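Local coordinates for Cwp19 (Clostridioides difficile, PDB 5OQ3), which is the TIM-barrel glycoside hydrolase region of a cell-wall protein and probably hydrolyses peptidoglycan, perhaps with amidase activity in the whole protein, at residues N124-D136 with V151-G163. Sequence-based numbering, arbitrary orientation.
Sequences NPYRITMADESID and VVKHGNKYYYDPG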
loop_
_atom_site.group_PDB
_atom_site.type_symbol
_atom_site.label_atom_id
_atom_site.label_comp_id
_atom_site.label_asym_id
_atom_site.label_seq_id
_atom_site.Cartn_x
_atom_site.Cartn_y
_atom_site.Cartn_z
ATOM N N ASN A 124 5.759 0.915 -3.160
ATOM C CA ASN A 124 5.958 2.122 -2.356
ATOM C C ASN A 124 6.610 3.160 -3.298
ATOM O O ASN A 124 7.710 2.929 -3.772
ATOM C CB ASN A 124 6.799 1.804 -1.128
ATOM C CG ASN A 124 7.043 3.023 -0.268
ATOM O OD1 ASN A 124 7.362 4.108 -0.782
ATOM N ND2 ASN A 124 6.960 2.836 1.068
ATOM N N PRO A 125 5.919 4.265 -3.639
ATOM C CA PRO A 125 6.476 5.113 -4.687
ATOM C C PRO A 125 7.769 5.865 -4.300
ATOM O O PRO A 125 8.702 5.887 -5.106
ATOM C CB PRO A 125 5.325 6.107 -4.990
ATOM C CG PRO A 125 4.408 6.021 -3.826
ATOM C CD PRO A 125 4.547 4.657 -3.262
ATOM N N TYR A 126 7.779 6.556 -3.148
ATOM C CA TYR A 126 8.819 7.576 -2.871
ATOM C C TYR A 126 9.948 7.131 -1.917
ATOM O O TYR A 126 10.941 7.822 -1.854
ATOM C CB TYR A 126 8.232 8.864 -2.290
ATOM C CG TYR A 126 7.026 9.444 -3.031
ATOM C CD1 TYR A 126 7.113 9.908 -4.333
ATOM C CD2 TYR A 126 5.814 9.565 -2.389
ATOM C CE1 TYR A 126 6.021 10.457 -4.979
ATOM C CE2 TYR A 126 4.717 10.142 -3.002
ATOM C CZ TYR A 126 4.830 10.604 -4.303
ATOM O OH TYR A 126 3.725 11.157 -4.883
ATOM N N ARG A 127 9.802 6.010 -1.190
ATOM C CA ARG A 127 10.846 5.621 -0.260
ATOM C C ARG A 127 12.109 5.297 -1.015
ATOM O O ARG A 127 12.078 4.613 -2.049
ATOM C CB ARG A 127 10.377 4.388 0.522
ATOM C CG ARG A 127 11.466 3.641 1.322
ATOM C CD ARG A 127 10.913 2.359 1.928
ATOM N NE ARG A 127 9.972 2.642 3.001
ATOM C CZ ARG A 127 9.012 1.813 3.413
ATOM N NH1 ARG A 127 8.874 0.603 2.885
ATOM N NH2 ARG A 127 8.196 2.188 4.397
ATOM N N ILE A 128 13.237 5.711 -0.445
ATOM C CA ILE A 128 14.568 5.286 -0.916
ATOM C C ILE A 128 15.314 4.529 0.190
ATOM O O ILE A 128 15.707 3.420 -0.036
ATOM C CB ILE A 128 15.453 6.445 -1.448
ATOM C CG1 ILE A 128 14.744 7.246 -2.544
ATOM C CG2 ILE A 128 16.778 5.877 -1.954
ATOM C CD1 ILE A 128 15.405 8.565 -2.847
ATOM N N THR A 129 15.514 5.139 1.354
ATOM C CA THR A 129 16.279 4.493 2.419
ATOM C C THR A 129 15.489 4.296 3.684
ATOM O O THR A 129 14.464 4.941 3.879
ATOM C CB THR A 129 17.533 5.311 2.795
ATOM O OG1 THR A 129 17.139 6.575 3.322
ATOM C CG2 THR A 129 18.440 5.499 1.610
ATOM N N MET A 130 16.034 3.447 4.558
ATOM C CA MET A 130 15.597 3.309 5.939
ATOM C C MET A 130 16.519 4.136 6.823
ATOM O O MET A 130 17.531 4.678 6.366
ATOM C CB MET A 130 15.631 1.849 6.410
ATOM C CG MET A 130 14.964 0.851 5.500
ATOM S SD MET A 130 13.361 1.388 4.936
ATOM C CE MET A 130 12.472 -0.135 4.876
ATOM N N ALA A 131 16.158 4.239 8.096
ATOM C CA ALA A 131 16.838 5.143 9.007
ATOM C C ALA A 131 18.348 4.963 8.973
ATOM O O ALA A 131 18.854 3.841 9.069
ATOM C CB ALA A 131 16.352 4.913 10.435
ATOM N N ASP A 132 19.056 6.081 8.853
ATOM C CA ASP A 132 20.521 6.127 9.015
ATOM C C ASP A 132 21.329 5.417 7.923
ATOM O O ASP A 132 22.542 5.280 8.040
ATOM C CB ASP A 132 20.921 5.620 10.414
ATOM C CG ASP A 132 20.231 6.391 11.524
ATOM O OD1 ASP A 132 20.275 7.630 11.486
ATOM O OD2 ASP A 132 19.643 5.768 12.432
ATOM N N GLU A 133 20.671 5.017 6.838
ATOM C CA GLU A 133 21.378 4.320 5.757
ATOM C C GLU A 133 22.008 5.383 4.887
ATOM O O GLU A 133 21.408 6.413 4.631
ATOM C CB GLU A 133 20.351 3.560 4.917
ATOM C CG GLU A 133 20.074 2.214 5.531
ATOM C CD GLU A 133 19.060 1.395 4.771
ATOM O OE1 GLU A 133 18.426 1.913 3.818
ATOM O OE2 GLU A 133 18.952 0.195 5.107
ATOM N N SER A 134 23.219 5.114 4.421
ATOM C CA SER A 134 23.969 6.092 3.658
ATOM C C SER A 134 23.522 6.036 2.213
ATOM O O SER A 134 23.516 4.966 1.588
ATOM C CB SER A 134 25.475 5.838 3.740
ATOM O OG SER A 134 26.140 6.730 2.870
ATOM N N ILE A 135 23.151 7.197 1.693
ATOM C CA ILE A 135 22.782 7.357 0.291
ATOM C C ILE A 135 23.968 6.945 -0.614
ATOM O O ILE A 135 23.775 6.342 -1.661
ATOM C CB ILE A 135 22.266 8.814 0.040
ATOM C CG1 ILE A 135 21.504 8.956 -1.278
ATOM C CG2 ILE A 135 23.403 9.832 0.073
ATOM C CD1 ILE A 135 20.139 8.318 -1.285
ATOM N N ASP A 136 25.193 7.219 -0.163
ATOM C CA ASP A 136 26.415 6.900 -0.921
ATOM C C ASP A 136 26.701 5.407 -1.174
ATOM O O ASP A 136 27.518 5.091 -2.037
ATOM C CB ASP A 136 27.651 7.488 -0.207
ATOM C CG ASP A 136 27.619 9.008 -0.110
ATOM O OD1 ASP A 136 26.574 9.636 -0.390
ATOM O OD2 ASP A 136 28.657 9.575 0.273
ATOM N N VAL A 151 16.363 13.594 -5.141
ATOM C CA VAL A 151 16.365 13.015 -3.816
ATOM C C VAL A 151 16.296 14.110 -2.751
ATOM O O VAL A 151 17.033 15.094 -2.824
ATOM C CB VAL A 151 17.677 12.196 -3.623
ATOM C CG1 VAL A 151 17.801 11.661 -2.222
ATOM C CG2 VAL A 151 17.765 11.090 -4.648
ATOM N N VAL A 152 15.464 13.876 -1.728
ATOM C CA VAL A 152 15.328 14.789 -0.602
ATOM C C VAL A 152 15.570 14.011 0.690
ATOM O O VAL A 152 14.974 12.948 0.886
ATOM C CB VAL A 152 13.917 15.440 -0.564
ATOM C CG1 VAL A 152 13.702 16.266 0.671
ATOM C CG2 VAL A 152 13.640 16.290 -1.784
ATOM N N LYS A 153 16.369 14.583 1.584
ATOM C CA LYS A 153 16.584 14.018 2.897
ATOM C C LYS A 153 15.573 14.601 3.864
ATOM O O LYS A 153 15.385 15.828 3.933
ATOM C CB LYS A 153 18.013 14.331 3.392
ATOM C CG LYS A 153 18.420 13.503 4.588
ATOM C CD LYS A 153 19.824 13.807 5.036
ATOM C CE LYS A 153 20.193 12.860 6.159
ATOM N NZ LYS A 153 21.608 12.950 6.568
ATOM N N HIS A 154 14.917 13.715 4.630
ATOM C CA HIS A 154 13.954 14.123 5.661
ATOM C C HIS A 154 14.280 13.325 6.886
ATOM O O HIS A 154 14.201 12.096 6.834
ATOM C CB HIS A 154 12.513 13.868 5.187
ATOM C CG HIS A 154 11.478 14.267 6.199
ATOM N ND1 HIS A 154 10.993 13.400 7.172
ATOM C CD2 HIS A 154 10.868 15.456 6.415
ATOM C CE1 HIS A 154 10.129 14.045 7.937
ATOM N NE2 HIS A 154 10.016 15.285 7.489
ATOM N N GLY A 155 14.670 13.995 7.979
ATOM C CA GLY A 155 15.193 13.321 9.146
ATOM C C GLY A 155 16.407 12.489 8.762
ATOM O O GLY A 155 17.346 12.981 8.130
ATOM N N ASN A 156 16.365 11.217 9.101
ATOM C CA ASN A 156 17.466 10.302 8.791
ATOM C C ASN A 156 17.184 9.384 7.607
ATOM O O ASN A 156 17.797 8.350 7.462
ATOM C CB ASN A 156 17.882 9.517 10.036
ATOM C CG ASN A 156 16.739 8.736 10.665
ATOM O OD1 ASN A 156 15.735 8.424 10.015
ATOM N ND2 ASN A 156 16.902 8.399 11.950
ATOM N N LYS A 157 16.277 9.790 6.740
ATOM C CA LYS A 157 15.892 8.997 5.590
ATOM C C LYS A 157 15.844 9.860 4.334
ATOM O O LYS A 157 15.717 11.089 4.397
ATOM C CB LYS A 157 14.495 8.381 5.828
ATOM C CG LYS A 157 14.489 7.316 6.892
ATOM C CD LYS A 157 13.087 6.868 7.313
ATOM C CE LYS A 157 12.404 6.111 6.187
ATOM N NZ LYS A 157 11.028 5.643 6.519
ATOM N N TYR A 158 15.914 9.188 3.201
ATOM C CA TYR A 158 15.862 9.817 1.892
ATOM C C TYR A 158 14.664 9.335 1.097
ATOM O O TYR A 158 14.261 8.164 1.199
ATOM C CB TYR A 158 17.131 9.550 1.085
ATOM C CG TYR A 158 18.395 10.144 1.654
ATOM C CD1 TYR A 158 19.130 9.489 2.632
ATOM C CD2 TYR A 158 18.878 11.357 1.174
ATOM C CE1 TYR A 158 20.321 10.028 3.118
ATOM C CE2 TYR A 158 20.059 11.918 1.662
ATOM C CZ TYR A 158 20.775 11.244 2.624
ATOM O OH TYR A 158 21.962 11.772 3.135
ATOM N N TYR A 159 14.132 10.253 0.276
ATOM C CA TYR A 159 12.884 10.097 -0.491
ATOM C C TYR A 159 13.046 10.691 -1.855
ATOM O O TYR A 159 13.746 11.692 -2.019
ATOM C CB TYR A 159 11.767 10.854 0.250
ATOM C CG TYR A 159 11.504 10.364 1.636
ATOM C CD1 TYR A 159 12.252 10.832 2.690
ATOM C CD2 TYR A 159 10.483 9.447 1.915
ATOM C CE1 TYR A 159 12.038 10.353 3.969
ATOM C CE2 TYR A 159 10.267 8.958 3.194
ATOM C CZ TYR A 159 11.011 9.458 4.221
ATOM O OH TYR A 159 10.747 8.973 5.489
ATOM N N TYR A 160 12.307 10.141 -2.823
ATOM C CA TYR A 160 12.125 10.851 -4.087
ATOM C C TYR A 160 11.206 12.057 -3.851
ATOM O O TYR A 160 10.276 11.967 -3.039
ATOM C CB TYR A 160 11.551 9.966 -5.170
ATOM C CG TYR A 160 12.467 8.838 -5.560
ATOM C CD1 TYR A 160 13.689 9.087 -6.220
ATOM C CD2 TYR A 160 12.175 7.544 -5.213
ATOM C CE1 TYR A 160 14.546 8.061 -6.524
ATOM C CE2 TYR A 160 13.013 6.495 -5.542
ATOM C CZ TYR A 160 14.221 6.765 -6.187
ATOM O OH TYR A 160 15.057 5.724 -6.516
ATOM N N ASP A 161 11.459 13.146 -4.549
ATOM C CA ASP A 161 10.676 14.385 -4.418
ATOM C C ASP A 161 9.377 14.287 -5.214
ATOM O O ASP A 161 9.400 14.305 -6.461
ATOM C CB ASP A 161 11.541 15.553 -4.936
ATOM C CG ASP A 161 10.942 16.927 -4.706
ATOM O OD1 ASP A 161 9.711 17.029 -4.441
ATOM O OD2 ASP A 161 11.776 17.867 -4.772
ATOM N N PRO A 162 8.226 14.219 -4.525
ATOM C CA PRO A 162 6.953 14.097 -5.258
ATOM C C PRO A 162 6.649 15.276 -6.174
ATOM O O PRO A 162 5.758 15.134 -7.062
ATOM C CB PRO A 162 5.925 13.955 -4.133
ATOM C CG PRO A 162 6.696 13.525 -2.918
ATOM C CD PRO A 162 8.035 14.181 -3.070
ATOM N N GLY A 163 7.315 16.412 -5.968
ATOM C CA GLY A 163 7.064 17.589 -6.764
ATOM C C GLY A 163 7.801 17.717 -8.065
ATOM O O GLY A 163 7.523 18.670 -8.792
HETATM O O HOH W 1 4.078 12.886 -6.915
HETATM O O HOH W 2 10.319 5.514 3.858
HETATM O O HOH W 3 12.584 6.555 2.797
HETATM O O HOH W 4 18.875 7.306 5.226
HETATM O O HOH W 5 23.738 9.586 3.395
#
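The backbone carbonyl Y158 O is gripped by two successive amides, I128 N at 3.1 Å and T129 N at 3.3 Å. Both reach it from the same face of its carbonyl plane, and water 3 adds a further bond. With OG1 of T129 set between its own backbone N and carbonyl carbon (chi1 63°), the hydroxyl accepts from Y158 N at 2.9 Å. The threonine thus takes up both backbone polar groups of Y158, and OG1 also lies in plane at the edge of the tyrosine ring. I135 CB covers one face of that ring, 3.9 Å from its centroid, and K153 CG lies over the other.

Two residues further along the strand, Y160 N donates to Y126 O in the carbonyl plane, with an N-H...O angle of 161°. I128 CG1 sits over the Y160 ring, 3.6 Å from the centroid, and its CD1 runs on to V151. Chi1 of -55° puts CG1 beside the backbone N and brings it over the ring. The phenol end of Y160 bonds to S77. The Y126 ring lies between two prolines: P162 CG is 3.7 Å from the ring centroid, and P125 CB covers the opposite face. Water 1 joins Y126 OH to P162 O.

At the far end, D132 N bonds to N156 O. Water 2 links R127 NE to K157 NZ, while R127 NH1 turns to P75 O.

R127 and Y159 form a single beta bridge, so the loop lines the edge of a two-stranded beta hairpin closed by a type II' turn. Loop and hairpin both belong to the long beta-alpha connection between strand 118-123 and helix 165-181 of the TIM barrel.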